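Local coordinates for protein urocanate hydratase (Paenibacillus sp. Soil724D2, PDB 7NED) that hydrates thiourocanate, a step of bacterial ergothioneine catabolism, as a urocanase-family lyase that uses NAD+ as its cofactor, at residues A182-E187 and R207-A212; D191-R196 and N200-K205; D367-E372 and T409-A414. One frame throughout, in Å; residues are numbered along the deposited sequence.

Contact 1: A182-E187 and R207-A212. With NAD (nicotinamide-adenine-dinucleotide), chain C.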
loop_
_atom_site.group_PDB
_atom_site.type_symbol
_atom_site.label_atom_id
_atom_site.label_comp_id
_atom_site.label_asym_id
_atom_site.label_seq_id
_atom_site.Cartn_x
_atom_site.Cartn_y
_atom_site.Cartn_z
ATOM N N ALA A 182 -3.649 29.108 29.530
ATOM C CA ALA A 182 -3.491 30.391 28.846
ATOM C C ALA A 182 -2.651 30.095 27.609
ATOM O O ALA A 182 -1.477 29.737 27.724
ATOM C CB ALA A 182 -2.805 31.414 29.747
ATOM N N ILE A 183 -3.240 30.225 26.430
ATOM C CA ILE A 183 -2.592 29.727 25.217
ATOM C C ILE A 183 -2.391 30.891 24.243
ATOM O O ILE A 183 -3.334 31.613 23.911
ATOM C CB ILE A 183 -3.397 28.574 24.576
ATOM C CG1 ILE A 183 -2.616 27.974 23.374
ATOM C CG2 ILE A 183 -4.818 28.997 24.214
ATOM C CD1 ILE A 183 -3.126 26.551 22.908
ATOM N N LEU A 184 -1.150 31.060 23.797
ATOM C CA LEU A 184 -0.768 32.031 22.777
ATOM C C LEU A 184 -0.527 31.307 21.449
ATOM O O LEU A 184 0.329 30.425 21.372
ATOM C CB LEU A 184 0.503 32.761 23.211
ATOM C CG LEU A 184 1.041 33.840 22.277
ATOM C CD1 LEU A 184 -0.066 34.868 21.941
ATOM C CD2 LEU A 184 2.295 34.494 22.879
ATOM N N CYS A 185 -1.254 31.700 20.403
ATOM C CA CYS A 185 -1.129 31.077 19.082
ATOM C C CYS A 185 -0.585 32.087 18.087
ATOM O O CYS A 185 -1.257 33.082 17.778
ATOM C CB CYS A 185 -2.478 30.559 18.613
ATOM S SG CYS A 185 -3.241 29.446 19.819
ATOM N N VAL A 186 0.637 31.848 17.606
ATOM C CA VAL A 186 1.261 32.708 16.607
ATOM C C VAL A 186 0.796 32.267 15.229
ATOM O O VAL A 186 0.899 31.081 14.879
ATOM C CB VAL A 186 2.798 32.646 16.695
ATOM C CG1 VAL A 186 3.426 33.635 15.721
ATOM C CG2 VAL A 186 3.291 32.875 18.108
ATOM N N GLU A 187 0.320 33.224 14.434
ATOM C CA GLU A 187 -0.203 32.946 13.105
ATOM C C GLU A 187 0.198 34.090 12.171
ATOM O O GLU A 187 0.083 35.262 12.543
ATOM C CB GLU A 187 -1.730 32.751 13.180
ATOM C CG GLU A 187 -2.477 32.856 11.877
ATOM C CD GLU A 187 -2.034 31.805 10.841
ATOM O OE1 GLU A 187 -2.126 30.563 11.090
ATOM O OE2 GLU A 187 -1.592 32.232 9.755
ATOM N N ARG A 207 -1.809 42.354 17.395
ATOM C CA ARG A 207 -0.584 42.370 16.600
ATOM C C ARG A 207 0.637 42.678 17.447
ATOM O O ARG A 207 1.762 42.672 16.936
ATOM C CB ARG A 207 -0.697 43.363 15.441
ATOM C CG ARG A 207 -1.707 42.922 14.393
ATOM C CD ARG A 207 -1.836 43.933 13.291
ATOM N NE ARG A 207 -3.003 43.700 12.442
ATOM C CZ ARG A 207 -2.930 43.268 11.186
ATOM N NH1 ARG A 207 -1.746 43.020 10.637
ATOM N NH2 ARG A 207 -4.041 43.088 10.482
ATOM N N SER A 208 0.451 42.874 18.743
ATOM C CA SER A 208 1.535 43.244 19.637
ATOM C C SER A 208 1.894 42.075 20.546
ATOM O O SER A 208 1.044 41.594 21.299
ATOM C CB SER A 208 1.114 44.457 20.467
ATOM O OG SER A 208 1.966 44.557 21.560
ATOM N N LEU A 209 3.160 41.656 20.513
ATOM C CA LEU A 209 3.608 40.604 21.414
ATOM C C LEU A 209 3.543 41.047 22.874
ATOM O O LEU A 209 3.202 40.253 23.754
ATOM C CB LEU A 209 5.029 40.169 21.056
ATOM C CG LEU A 209 5.713 39.240 22.046
ATOM C CD1 LEU A 209 4.959 37.911 22.173
ATOM C CD2 LEU A 209 7.185 38.993 21.683
ATOM N N ASP A 210 3.914 42.295 23.165
ATOM C CA ASP A 210 3.804 42.780 24.536
ATOM C C ASP A 210 2.377 42.665 25.044
ATOM O O ASP A 210 2.146 42.231 26.178
ATOM C CB ASP A 210 4.293 44.228 24.636
ATOM C CG ASP A 210 5.798 44.348 24.467
ATOM O OD1 ASP A 210 6.500 43.311 24.466
ATOM O OD2 ASP A 210 6.279 45.497 24.371
ATOM N N GLU A 211 1.407 43.089 24.234
ATOM C CA GLU A 211 0.011 42.988 24.646
ATOM C C GLU A 211 -0.391 41.531 24.849
ATOM O O GLU A 211 -1.092 41.194 25.820
ATOM C CB GLU A 211 -0.890 43.656 23.623
ATOM C CG GLU A 211 -2.346 43.569 23.981
ATOM C CD GLU A 211 -3.215 44.470 23.155
ATOM O OE1 GLU A 211 -3.334 44.235 21.935
ATOM O OE2 GLU A 211 -3.875 45.345 23.744
ATOM N N ALA A 212 0.050 40.652 23.950
ATOM C CA ALA A 212 -0.274 39.240 24.096
ATOM C C ALA A 212 0.264 38.692 25.399
ATOM O O ALA A 212 -0.440 37.960 26.105
ATOM C CB ALA A 212 0.280 38.431 22.913
HETATM P PA NAD C . -3.043 24.765 7.233
HETATM O O1A NAD C . -1.982 24.944 6.150
HETATM O O2A NAD C . -4.494 24.967 7.066
HETATM O O5B NAD C . -2.648 26.012 8.310
HETATM C C5B NAD C . -1.304 26.170 8.530
HETATM C C4B NAD C . -1.207 27.571 9.293
HETATM O O4B NAD C . 0.113 27.940 9.581
HETATM C C3B NAD C . -1.774 28.588 8.251
HETATM O O3B NAD C . -2.731 29.369 8.837
HETATM C C2B NAD C . -0.513 29.429 7.882
HETATM O O2B NAD C . -0.785 30.772 7.713
HETATM C C1B NAD C . 0.244 29.324 9.203
HETATM N N9A NAD C . 1.691 29.516 9.093
HETATM C C8A NAD C . 2.568 29.099 8.098
HETATM N N7A NAD C . 3.809 29.449 8.322
HETATM C C5A NAD C . 3.769 30.111 9.542
HETATM C C6A NAD C . 4.764 30.737 10.325
HETATM N N6A NAD C . 6.061 30.744 9.944
HETATM N N1A NAD C . 4.427 31.326 11.507
HETATM C C2A NAD C . 3.107 31.313 11.820
HETATM N N3A NAD C . 2.061 30.765 11.183
HETATM C C4A NAD C . 2.434 30.170 10.030
HETATM O O3 NAD C . -2.499 23.452 7.894
HETATM P PN NAD C . -3.405 22.647 8.930
HETATM O O1N NAD C . -4.521 21.765 8.453
HETATM O O2N NAD C . -3.572 23.520 10.156
HETATM O O5D NAD C . -2.330 21.449 9.547
HETATM C C5D NAD C . -1.126 21.998 10.110
HETATM C C4D NAD C . -0.202 20.865 10.464
HETATM O O4D NAD C . -0.879 19.862 11.198
HETATM C C3D NAD C . 0.112 20.191 9.029
HETATM O O3D NAD C . 1.487 19.840 8.917
HETATM C C2D NAD C . -0.753 18.877 9.037
HETATM O O2D NAD C . -0.193 17.791 8.420
HETATM C C1D NAD C . -0.473 18.675 10.560
HETATM N N1N NAD C . -1.115 17.536 11.229
HETATM C C2N NAD C . -0.558 16.342 10.814
HETATM C C3N NAD C . -0.961 15.136 11.366
HETATM C C7N NAD C . -0.321 13.866 10.787
HETATM O O7N NAD C . -0.205 12.809 11.407
HETATM N N7N NAD C . 0.081 13.909 9.463
HETATM C C4N NAD C . -1.935 15.198 12.372
HETATM C C5N NAD C . -2.456 16.428 12.771
HETATM C C6N NAD C . -2.016 17.632 12.193
#
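In the Rossmann-like domain, strand 182-187 of the parallel sheet is covered by helix 209-222, and L184 is the strand residue that meets its first turn, 209-212, while A182 packs further along the helix. L184 CD1 rests 3.7 Å from A212 CB, while the other branch, L184 CD2, comes within 4.4 Å of L209 CD1. The contact is purely apolar and small; I216, one turn further along the same helix, also touches L184, and V228 of strand 226-231 packs beside it. The helix begins cleanly: S208 is the N-cap, and its OG accepts from E211 N at 3.1 Å in a nearly straight bond (171°). At the C-terminal end of the strand the chemistry turns polar. E187 sets CG anti to the backbone N (chi1 163°) and then bends at chi2, which brings its carboxylate to the adenosine ribose of NAD. One oxygen serves each hydroxyl: NAD O3B bonds to E187 OE1 at 2.6 Å, and NAD O2B to E187 OE2 at the same distance. Backbone amides also bond to these oxygens, L165 N to OE1 and S189 N to OE2, which restrains the carboxylate's rotation. With an alanine here, both ribose hydroxyls would probably lose their acceptor and the two amides their carboxylate partner. An acidic residue closing the second strand and gripping the ribose diol is the classic signature of NAD-binding Rossmann folds.

Contact 2: D191-R196 and N200-K205; sequences DRVDRR and NYLQRK. With NAD (nicotinamide-adenine-dinucleotide), chain C.
R192 and R196, on neighbouring turns of helix 190-198, turn their guanidinium groups to the cofactor side while the helix packs on 200-205. Over one face of the R192 group lies NAD O3B, 3.2 Å above the plane and displaced toward one side of the group; R192 NH2 reaches the phosphate oxygen O2A of NAD at 3.0 Å in a weak, bent bond (133°). The flat end of R196 has CB of R195 over one face, likewise off-centre. Its NE donates to L165 O, and E34 pairs with both arginines, bridging NH1 of R196 and NH2 of R192. At the backbone, R196 O takes the turn that ends the helix: L202 N donates to it at 3.2 Å from well above the carbonyl plane (61° out of it), and Y201 N adds a weak bond. N200, with positive phi, completes a Schellman motif, and the chain then runs into strand 204-206. Strand 182-187, helix 190-198 and strand 204-206 thus form a beta-alpha-beta crossover of the Rossmann-like domain, one that passes over strand 226-231 to reach the outer strand. Between helix and returning chain, V193 CG1 sits 3.5 Å from K205 CB and 3.9 Å from L202 CD2, and CB of R196 meets CB of L202 at 3.7 Å. K205 places CG between backbone N and carbonyl carbon (chi1 77°) and then runs extended past V193 to the partly exposed outer side, where K205 NZ forms a salt bridge with D194 OD1 at 2.7 Å, on the syn side of the carboxylate. E190 offers the same ammonium a second carboxylate.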
loop_
_atom_site.group_PDB
_atom_site.type_symbol
_atom_site.label_atom_id
_atom_site.label_comp_id
_atom_site.label_asym_id
_atom_site.label_seq_id
_atom_site.Cartn_x
_atom_site.Cartn_y
_atom_site.Cartn_z
ATOM N N ASP A 191 -5.930 37.085 8.204
ATOM C CA ASP A 191 -7.150 36.457 7.741
ATOM C C ASP A 191 -7.497 35.217 8.600
ATOM O O ASP A 191 -8.593 35.074 9.035
ATOM N N ARG A 192 -6.507 34.369 8.841
ATOM C CA ARG A 192 -6.721 33.218 9.656
ATOM C C ARG A 192 -7.013 33.624 11.081
ATOM O O ARG A 192 -7.868 33.050 11.648
ATOM C CB ARG A 192 -5.600 32.216 9.609
ATOM C CG ARG A 192 -5.189 31.803 8.240
ATOM C CD ARG A 192 -5.776 30.505 7.773
ATOM N NE ARG A 192 -5.073 30.139 6.565
ATOM C CZ ARG A 192 -4.883 28.919 6.068
ATOM N NH1 ARG A 192 -4.234 28.815 4.920
ATOM N NH2 ARG A 192 -5.332 27.837 6.638
ATOM N N VAL A 193 -6.271 34.567 11.632
ATOM C CA VAL A 193 -6.583 34.995 13.004
ATOM C C VAL A 193 -8.053 35.413 13.121
ATOM O O VAL A 193 -8.764 35.010 14.055
ATOM C CB VAL A 193 -5.640 36.118 13.471
ATOM C CG1 VAL A 193 -6.077 36.568 14.832
ATOM C CG2 VAL A 193 -4.201 35.629 13.562
ATOM N N ASP A 194 -8.534 36.223 12.169
ATOM C CA ASP A 194 -9.909 36.725 12.226
ATOM C C ASP A 194 -10.920 35.587 12.108
ATOM O O ASP A 194 -11.938 35.562 12.811
ATOM C CB ASP A 194 -10.143 37.723 11.093
ATOM C CG ASP A 194 -9.626 39.085 11.421
ATOM O OD1 ASP A 194 -9.799 39.507 12.578
ATOM O OD2 ASP A 194 -9.047 39.731 10.515
ATOM N N ARG A 195 -10.690 34.670 11.173
ATOM C CA ARG A 195 -11.574 33.517 11.038
ATOM C C ARG A 195 -11.765 32.812 12.377
ATOM O O ARG A 195 -12.888 32.473 12.761
ATOM C CB ARG A 195 -11.017 32.558 9.972
ATOM C CG ARG A 195 -11.934 31.388 9.663
ATOM C CD ARG A 195 -13.288 31.915 9.230
ATOM N NE ARG A 195 -14.272 30.872 8.944
ATOM C CZ ARG A 195 -15.447 31.109 8.365
ATOM N NH1 ARG A 195 -16.297 30.110 8.139
ATOM N NH2 ARG A 195 -15.779 32.355 8.030
ATOM N N ARG A 196 -10.680 32.582 13.113
ATOM C CA ARG A 196 -10.839 31.849 14.362
ATOM C C ARG A 196 -11.529 32.712 15.405
ATOM O O ARG A 196 -12.315 32.212 16.218
ATOM C CB ARG A 196 -9.493 31.363 14.878
ATOM C CG ARG A 196 -8.719 30.458 13.885
ATOM C CD ARG A 196 -9.589 29.434 13.202
ATOM N NE ARG A 196 -8.910 29.013 11.988
ATOM C CZ ARG A 196 -9.489 28.619 10.857
ATOM N NH1 ARG A 196 -8.722 28.335 9.820
ATOM N NH2 ARG A 196 -10.806 28.481 10.757
ATOM N N ASN A 200 -15.267 31.763 17.114
ATOM C CA ASN A 200 -15.128 31.559 18.549
ATOM C C ASN A 200 -14.278 30.364 18.912
ATOM O O ASN A 200 -14.405 29.815 20.015
ATOM C CB ASN A 200 -16.495 31.471 19.216
ATOM C CG ASN A 200 -17.034 32.829 19.491
ATOM O OD1 ASN A 200 -16.442 33.574 20.268
ATOM N ND2 ASN A 200 -18.086 33.206 18.792
ATOM N N TYR A 201 -13.372 29.973 18.019
ATOM C CA TYR A 201 -12.292 29.110 18.445
ATOM C C TYR A 201 -11.240 29.889 19.204
ATOM O O TYR A 201 -10.497 29.306 20.020
ATOM C CB TYR A 201 -11.663 28.434 17.237
ATOM C CG TYR A 201 -12.256 27.109 16.931
ATOM C CD1 TYR A 201 -13.520 26.988 16.340
ATOM C CD2 TYR A 201 -11.561 25.947 17.269
ATOM C CE1 TYR A 201 -14.054 25.699 16.040
ATOM C CE2 TYR A 201 -12.090 24.696 17.022
ATOM C CZ TYR A 201 -13.333 24.577 16.404
ATOM O OH TYR A 201 -13.809 23.309 16.161
ATOM N N LEU A 202 -11.225 31.206 18.999
ATOM C CA LEU A 202 -10.221 32.108 19.512
ATOM C C LEU A 202 -10.903 33.217 20.318
ATOM O O LEU A 202 -11.925 33.759 19.893
ATOM C CB LEU A 202 -9.428 32.684 18.353
ATOM C CG LEU A 202 -8.266 33.562 18.779
ATOM C CD1 LEU A 202 -7.340 32.749 19.638
ATOM C CD2 LEU A 202 -7.533 34.100 17.530
ATOM N N GLN A 203 -10.323 33.569 21.462
ATOM C CA GLN A 203 -10.977 34.572 22.314
ATOM C C GLN A 203 -10.516 35.987 22.009
ATOM O O GLN A 203 -11.342 36.912 21.977
ATOM C CB GLN A 203 -10.710 34.267 23.784
ATOM C CG GLN A 203 -11.623 33.174 24.332
ATOM C CD GLN A 203 -11.223 32.722 25.726
ATOM O OE1 GLN A 203 -10.281 33.262 26.313
ATOM N NE2 GLN A 203 -11.943 31.723 26.268
ATOM N N ARG A 204 -9.209 36.180 21.830
ATOM C CA ARG A 204 -8.616 37.498 21.665
ATOM C C ARG A 204 -7.583 37.468 20.548
ATOM O O ARG A 204 -6.995 36.425 20.269
ATOM C CB ARG A 204 -7.904 37.986 22.935
ATOM C CG ARG A 204 -8.809 38.131 24.116
ATOM C CD ARG A 204 -8.045 38.626 25.332
ATOM N NE ARG A 204 -8.882 38.564 26.518
ATOM C CZ ARG A 204 -8.444 38.728 27.764
ATOM N NH1 ARG A 204 -7.166 39.017 28.017
ATOM N NH2 ARG A 204 -9.294 38.601 28.756
ATOM N N LYS A 205 -7.340 38.631 19.927
ATOM C CA LYS A 205 -6.295 38.762 18.913
ATOM C C LYS A 205 -5.533 40.059 19.142
ATOM O O LYS A 205 -6.037 41.004 19.745
ATOM C CB LYS A 205 -6.866 38.742 17.488
ATOM C CG LYS A 205 -7.524 40.076 17.103
ATOM C CD LYS A 205 -8.008 40.102 15.642
ATOM C CE LYS A 205 -8.053 41.529 15.082
ATOM N NZ LYS A 205 -8.363 41.581 13.617
HETATM P PA NAD C . -3.043 24.765 7.233
HETATM O O1A NAD C . -1.982 24.944 6.150
HETATM O O2A NAD C . -4.494 24.967 7.066
HETATM O O5B NAD C . -2.648 26.012 8.310
HETATM C C5B NAD C . -1.304 26.170 8.530
HETATM C C4B NAD C . -1.207 27.571 9.293
HETATM O O4B NAD C . 0.113 27.940 9.581
HETATM C C3B NAD C . -1.774 28.588 8.251
HETATM O O3B NAD C . -2.731 29.369 8.837
HETATM C C2B NAD C . -0.513 29.429 7.882
HETATM O O2B NAD C . -0.785 30.772 7.713
HETATM C C1B NAD C . 0.244 29.324 9.203
HETATM N N9A NAD C . 1.691 29.516 9.093
HETATM C C8A NAD C . 2.568 29.099 8.098
HETATM N N7A NAD C . 3.809 29.449 8.322
HETATM C C5A NAD C . 3.769 30.111 9.542
HETATM C C6A NAD C . 4.764 30.737 10.325
HETATM N N6A NAD C . 6.061 30.744 9.944
HETATM N N1A NAD C . 4.427 31.326 11.507
HETATM C C2A NAD C . 3.107 31.313 11.820
HETATM N N3A NAD C . 2.061 30.765 11.183
HETATM C C4A NAD C . 2.434 30.170 10.030
HETATM O O3 NAD C . -2.499 23.452 7.894
HETATM P PN NAD C . -3.405 22.647 8.930
HETATM O O1N NAD C . -4.521 21.765 8.453
HETATM O O2N NAD C . -3.572 23.520 10.156
HETATM O O5D NAD C . -2.330 21.449 9.547
HETATM C C5D NAD C . -1.126 21.998 10.110
HETATM C C4D NAD C . -0.202 20.865 10.464
HETATM O O4D NAD C . -0.879 19.862 11.198
HETATM C C3D NAD C . 0.112 20.191 9.029
HETATM O O3D NAD C . 1.487 19.840 8.917
HETATM C C2D NAD C . -0.753 18.877 9.037
HETATM O O2D NAD C . -0.193 17.791 8.420
HETATM C C1D NAD C . -0.473 18.675 10.560
HETATM N N1N NAD C . -1.115 17.536 11.229
HETATM C C2N NAD C . -0.558 16.342 10.814
HETATM C C3N NAD C . -0.961 15.136 11.366
HETATM C C7N NAD C . -0.321 13.866 10.787
HETATM O O7N NAD C . -0.205 12.809 11.407
HETATM N N7N NAD C . 0.081 13.909 9.463
HETATM C C4N NAD C . -1.935 15.198 12.372
HETATM C C5N NAD C . -2.456 16.428 12.771
HETATM C C6N NAD C . -2.016 17.632 12.193
#

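Contact 3: D367-E372 and T409-A414; sequences DEFILE and TKLALA
The bond from L413 N to T409 O, at 2.9 Å, is the shortest backbone bond within the two segments, and it lies inside helix 407-420, the helix that carries L411 and A414, which meet F369 and I370 of helix 360-373. Two helices of the urocanase C-terminal domain cross, each following a strand of the mixed sheet, 351-355 and 398-400, and they meet through side chains alone. Their local axes approach to 11.2 Å with 133° between the N-to-C directions, a spacing that leaves room for large apolar residues. F369 holds CG anti to the backbone N (chi1 169°), which carries the ring across to the other helix. The methyl of A414 comes up obliquely to the far end of that ring; the two are modelled too close together for their exact spacing to be trusted. The F369 and L411 side chains run alongside each other with opposite headings, and L411 CD1 sits at the ring edge, near its plane, 3.9 Å from CD2 of F369. Below this layer, W353 of strand 351-355 touches both I370 and L411, and F403 closes on the same pair, so the buried side of the interface faces the sheet. Toward the surface, K410 reaches over to the end of helix 360-373, where NZ bonds to A373 O and lies in a cation-pi contact with F374. One methyl joins both residues of helix 360-373: L411 CD1 also packs on I370, 3.7 Å from CG1 of I370.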
loop_
_atom_site.group_PDB
_atom_site.type_symbol
_atom_site.label_atom_id
_atom_site.label_comp_id
_atom_site.label_asym_id
_atom_site.label_seq_id
_atom_site.Cartn_x
_atom_site.Cartn_y
_atom_site.Cartn_z
ATOM N N ASP A 367 -25.348 13.146 21.295
ATOM C CA ASP A 367 -24.655 13.625 22.461
ATOM C C ASP A 367 -25.370 13.120 23.709
ATOM O O ASP A 367 -24.807 12.534 24.535
ATOM C CB ASP A 367 -24.619 15.159 22.497
ATOM C CG ASP A 367 -23.590 15.775 21.559
ATOM O OD1 ASP A 367 -22.641 15.112 21.169
ATOM O OD2 ASP A 367 -23.756 16.953 21.258
ATOM N N GLU A 368 -26.666 13.298 23.763
ATOM C CA GLU A 368 -27.434 12.870 24.912
ATOM C C GLU A 368 -27.390 11.348 25.087
ATOM O O GLU A 368 -27.316 10.863 26.172
ATOM C CB GLU A 368 -28.839 13.419 24.888
ATOM C CG GLU A 368 -28.909 14.880 25.226
ATOM C CD GLU A 368 -28.482 15.220 26.664
ATOM O OE1 GLU A 368 -28.544 14.398 27.563
ATOM O OE2 GLU A 368 -28.085 16.330 26.928
ATOM N N PHE A 369 -27.411 10.630 23.984
ATOM C CA PHE A 369 -27.282 9.209 24.052
ATOM C C PHE A 369 -25.960 8.806 24.677
ATOM O O PHE A 369 -25.933 7.963 25.498
ATOM C CB PHE A 369 -27.390 8.565 22.709
ATOM C CG PHE A 369 -27.011 7.135 22.736
ATOM C CD1 PHE A 369 -27.886 6.194 23.187
ATOM C CD2 PHE A 369 -25.760 6.738 22.362
ATOM C CE1 PHE A 369 -27.527 4.876 23.268
ATOM C CE2 PHE A 369 -25.399 5.410 22.432
ATOM C CZ PHE A 369 -26.284 4.490 22.878
ATOM N N ILE A 370 -24.887 9.461 24.303
ATOM C CA ILE A 370 -23.587 9.074 24.835
ATOM C C ILE A 370 -23.515 9.302 26.345
ATOM O O ILE A 370 -23.016 8.453 27.098
ATOM C CB ILE A 370 -22.475 9.827 24.082
ATOM C CG1 ILE A 370 -22.403 9.336 22.609
ATOM C CG2 ILE A 370 -21.172 9.611 24.781
ATOM C CD1 ILE A 370 -21.427 10.149 21.674
ATOM N N LEU A 371 -23.998 10.431 26.799
ATOM C CA LEU A 371 -23.992 10.733 28.218
ATOM C C LEU A 371 -24.765 9.687 29.065
ATOM O O LEU A 371 -24.385 9.398 30.157
ATOM C CB LEU A 371 -24.528 12.125 28.423
ATOM C CG LEU A 371 -23.699 13.200 27.774
ATOM C CD1 LEU A 371 -24.368 14.556 27.917
ATOM C CD2 LEU A 371 -22.241 13.195 28.228
ATOM N N GLU A 372 -25.799 9.101 28.497
ATOM C CA GLU A 372 -26.602 8.116 29.154
ATOM C C GLU A 372 -26.036 6.711 29.032
ATOM O O GLU A 372 -26.055 5.981 29.950
ATOM C CB GLU A 372 -28.024 8.067 28.604
ATOM C CG GLU A 372 -28.785 9.369 28.474
ATOM C CD GLU A 372 -29.966 9.350 27.462
ATOM O OE1 GLU A 372 -30.062 8.474 26.587
ATOM O OE2 GLU A 372 -30.821 10.241 27.513
ATOM N N THR A 409 -18.458 0.378 18.058
ATOM C CA THR A 409 -19.532 -0.452 17.529
ATOM C C THR A 409 -20.840 -0.179 18.265
ATOM O O THR A 409 -21.895 -0.021 17.645
ATOM C CB THR A 409 -19.127 -1.920 17.673
ATOM O OG1 THR A 409 -17.899 -2.131 16.958
ATOM C CG2 THR A 409 -20.229 -2.862 17.156
ATOM N N LYS A 410 -20.779 -0.158 19.596
ATOM C CA LYS A 410 -21.947 0.156 20.426
ATOM C C LYS A 410 -22.597 1.474 20.003
ATOM O O LYS A 410 -23.819 1.555 19.804
ATOM C CB LYS A 410 -21.506 0.205 21.893
ATOM C CG LYS A 410 -22.579 0.700 22.838
ATOM C CD LYS A 410 -22.165 0.466 24.263
ATOM C CE LYS A 410 -23.188 1.113 25.215
ATOM N NZ LYS A 410 -22.625 1.064 26.607
ATOM N N LEU A 411 -21.797 2.532 19.898
ATOM C CA LEU A 411 -22.342 3.820 19.474
ATOM C C LEU A 411 -22.995 3.716 18.097
ATOM O O LEU A 411 -24.124 4.169 17.890
ATOM C CB LEU A 411 -21.226 4.854 19.456
ATOM C CG LEU A 411 -21.671 6.214 18.950
ATOM C CD1 LEU A 411 -22.804 6.828 19.851
ATOM C CD2 LEU A 411 -20.453 7.096 18.974
ATOM N N ALA A 412 -22.277 3.155 17.125
ATOM C CA ALA A 412 -22.784 3.175 15.758
ATOM C C ALA A 412 -24.060 2.344 15.627
ATOM O O ALA A 412 -24.984 2.729 14.892
ATOM C CB ALA A 412 -21.703 2.676 14.785
ATOM N N LEU A 413 -24.136 1.208 16.333
ATOM C CA LEU A 413 -25.369 0.418 16.293
ATOM C C LEU A 413 -26.550 1.175 16.929
ATOM O O LEU A 413 -27.660 1.170 16.385
ATOM C CB LEU A 413 -25.161 -0.928 16.998
ATOM C CG LEU A 413 -24.298 -1.929 16.213
ATOM C CD1 LEU A 413 -24.112 -3.187 17.060
ATOM C CD2 LEU A 413 -24.857 -2.251 14.835
ATOM N N ALA A 414 -26.340 1.797 18.096
ATOM C CA ALA A 414 -27.404 2.613 18.706
ATOM C C ALA A 414 -27.855 3.710 17.753
ATOM O O ALA A 414 -29.060 3.905 17.552
ATOM C CB ALA A 414 -26.940 3.214 20.038
#

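Overall arrangement
Contacts 1 and 2 are neighbours in the Rossmann-like domain, their centres 12 Å apart, and both segments of contact 2 fall between those of contact 1 along the chain: strand 182-187 leads into helix 190-198, and strand 204-206 into helix 209-222. They touch directly where E187 packs against R192 and V193, and both reach NAD, the first through ribose hydroxyls, the second through a phosphate. Contact 1 is buried and apolar between its segments; contact 2 grades from a buried centre to a charged, more exposed side. Contact 3 belongs to the C-terminal domain; its centre lies about 39 Å from that of contact 1 and about 32 Å from that of contact 2. Touching neither, it pairs helices by hydrocarbon packing, partly buried.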